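Local coordinates for protein 2-nitrobenzoate nitroreductase (Pseudomonas fluorescens, PDB 4Z85) that reduces the nitro group of 2-nitrobenzoate and probably binds FMN as its cofactor, as in related flavin reductase-like proteins, at residues F57-D62 with F87-V92. Sequence-based numbering, arbitrary orientation.
Sequences FVIAVD and FVVNMV
Phe57 and Phe87 reach for each other from opposite directions and touch at their rims with no face stacked on, their centroids 5.8 Å apart and their planes turned by 79°. Phe87 CE2 lies at the edge of the Phe57 ring, near its plane, 3.5 Å from Phe57 CZ. In both residues CG sits between the backbone N and the carbonyl carbon (chi1 near 60° in both), a placement that sends each ring across the gap between the strands.

Aliphatic groups complete the contact. Val89 CG2, the branch beside its backbone N, approaches the end of the Phe57 ring obliquely, 3.8 Å from Phe57 CZ. The extended chain of Ile59 brings CD1 to 4.2 Å from Val89 CG2, the two side chains passing alongside one another and pointing opposite ways, and more loosely toward Phe87 CE2. An alanine in place of Phe57 would probably open a gap in the core and deprive the Phe87 rim and Val89 CG2 of their shared aromatic partner.

Apolar side chains alone bridge segments 57-62 and 87-90, whose axes approach to 11.1 Å at 92° across the hydrophobic core of the closed antiparallel barrel of the flavin reductase-like domain. Trp139 of strand 137-150 meets Phe57, while Ala28 of strand 28-33 touches both Ile59 and Val89, so that these two strands also contribute to the buried cluster.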
loop_
_atom_site.group_PDB
_atom_site.type_symbol
_atom_site.label_atom_id
_atom_site.label_comp_id
_atom_site.label_asym_id
_atom_site.label_seq_id
_atom_site.Cartn_x
_atom_site.Cartn_y
_atom_site.Cartn_z
ATOM N N PHE A 57 4.372 -6.843 -7.786
ATOM C CA PHE A 57 3.878 -5.648 -7.095
ATOM C C PHE A 57 3.379 -4.637 -8.126
ATOM O O PHE A 57 3.648 -4.767 -9.321
ATOM C CB PHE A 57 4.976 -5.008 -6.226
ATOM C CG PHE A 57 6.172 -4.585 -7.013
ATOM C CD1 PHE A 57 6.232 -3.317 -7.591
ATOM C CD2 PHE A 57 7.225 -5.467 -7.218
ATOM C CE1 PHE A 57 7.328 -2.930 -8.350
ATOM C CE2 PHE A 57 8.331 -5.094 -7.988
ATOM C CZ PHE A 57 8.385 -3.821 -8.546
ATOM N N VAL A 58 2.681 -3.605 -7.654
ATOM C CA VAL A 58 2.187 -2.557 -8.555
ATOM C C VAL A 58 2.573 -1.182 -8.011
ATOM O O VAL A 58 2.577 -0.962 -6.802
ATOM C CB VAL A 58 0.640 -2.668 -8.768
ATOM C CG1 VAL A 58 -0.160 -2.401 -7.474
ATOM C CG2 VAL A 58 0.178 -1.748 -9.899
ATOM N N ILE A 59 2.960 -0.284 -8.918
ATOM C CA ILE A 59 3.175 1.131 -8.590
ATOM C C ILE A 59 2.392 1.970 -9.583
ATOM O O ILE A 59 2.537 1.773 -10.781
ATOM C CB ILE A 59 4.652 1.531 -8.679
ATOM C CG1 ILE A 59 5.503 0.646 -7.764
ATOM C CG2 ILE A 59 4.814 2.999 -8.320
ATOM C CD1 ILE A 59 6.990 0.809 -7.966
ATOM N N ALA A 60 1.570 2.900 -9.110
ATOM C CA ALA A 60 0.889 3.802 -10.041
ATOM C C ALA A 60 1.781 5.025 -10.268
ATOM O O ALA A 60 2.243 5.631 -9.309
ATOM C CB ALA A 60 -0.491 4.201 -9.505
ATOM N N VAL A 61 2.046 5.357 -11.534
ATOM C CA VAL A 61 3.026 6.375 -11.897
ATOM C C VAL A 61 2.417 7.371 -12.885
ATOM O O VAL A 61 1.652 6.993 -13.760
ATOM C CB VAL A 61 4.287 5.725 -12.523
ATOM C CG1 VAL A 61 5.313 6.773 -12.885
ATOM C CG2 VAL A 61 4.895 4.691 -11.568
ATOM N N ASP A 62 2.743 8.649 -12.745
ATOM C CA ASP A 62 2.291 9.623 -13.738
ATOM C C ASP A 62 3.238 9.686 -14.939
ATOM O O ASP A 62 4.436 9.422 -14.817
ATOM C CB ASP A 62 2.130 10.997 -13.091
ATOM C CG ASP A 62 0.734 11.209 -12.532
ATOM O OD1 ASP A 62 -0.065 10.247 -12.571
ATOM O OD2 ASP A 62 0.434 12.329 -12.055
ATOM N N PHE A 87 14.265 -2.236 -13.098
ATOM C CA PHE A 87 14.364 -1.115 -12.154
ATOM C C PHE A 87 14.544 -1.629 -10.741
ATOM O O PHE A 87 14.399 -2.836 -10.481
ATOM C CB PHE A 87 13.140 -0.188 -12.235
ATOM C CG PHE A 87 11.820 -0.866 -11.960
ATOM C CD1 PHE A 87 11.184 -1.603 -12.949
ATOM C CD2 PHE A 87 11.192 -0.724 -10.727
ATOM C CE1 PHE A 87 9.960 -2.211 -12.711
ATOM C CE2 PHE A 87 9.967 -1.323 -10.483
ATOM C CZ PHE A 87 9.349 -2.071 -11.472
ATOM N N VAL A 88 14.886 -0.719 -9.830
ATOM C CA VAL A 88 15.044 -1.108 -8.433
ATOM C C VAL A 88 14.034 -0.381 -7.575
ATOM O O VAL A 88 13.863 0.830 -7.708
ATOM C CB VAL A 88 16.451 -0.807 -7.887
ATOM C CG1 VAL A 88 16.503 -0.991 -6.354
ATOM C CG2 VAL A 88 17.490 -1.700 -8.569
ATOM N N VAL A 89 13.366 -1.136 -6.711
ATOM C CA VAL A 89 12.577 -0.515 -5.649
ATOM C C VAL A 89 13.423 -0.440 -4.377
ATOM O O VAL A 89 13.760 -1.446 -3.779
ATOM C CB VAL A 89 11.270 -1.292 -5.375
ATOM C CG1 VAL A 89 10.543 -0.695 -4.164
ATOM C CG2 VAL A 89 10.370 -1.263 -6.603
ATOM N N ASN A 90 13.769 0.769 -3.969
ATOM C CA ASN A 90 14.509 0.983 -2.738
ATOM C C ASN A 90 13.528 1.310 -1.646
ATOM O O ASN A 90 12.709 2.211 -1.818
ATOM C CB ASN A 90 15.509 2.135 -2.866
ATOM C CG ASN A 90 16.503 1.924 -3.982
ATOM O OD1 ASN A 90 17.533 1.276 -3.783
ATOM N ND2 ASN A 90 16.201 2.460 -5.159
ATOM N N MET A 91 13.613 0.572 -0.552
ATOM C CA MET A 91 12.746 0.807 0.600
ATOM C C MET A 91 13.330 1.957 1.408
ATOM O O MET A 91 14.513 2.288 1.275
ATOM C CB MET A 91 12.604 -0.455 1.452
ATOM C CG MET A 91 12.068 -1.657 0.677
ATOM S SD MET A 91 10.549 -1.261 -0.229
ATOM C CE MET A 91 10.238 -2.839 -0.990
ATOM N N VAL A 92 12.498 2.567 2.245
ATOM C CA VAL A 92 12.831 3.864 2.818
ATOM C C VAL A 92 12.794 3.827 4.336
ATOM O O VAL A 92 11.742 3.584 4.917
ATOM C CB VAL A 92 11.859 4.965 2.323
ATOM C CG1 VAL A 92 12.203 6.316 2.974
ATOM C CG2 VAL A 92 11.861 5.057 0.789
#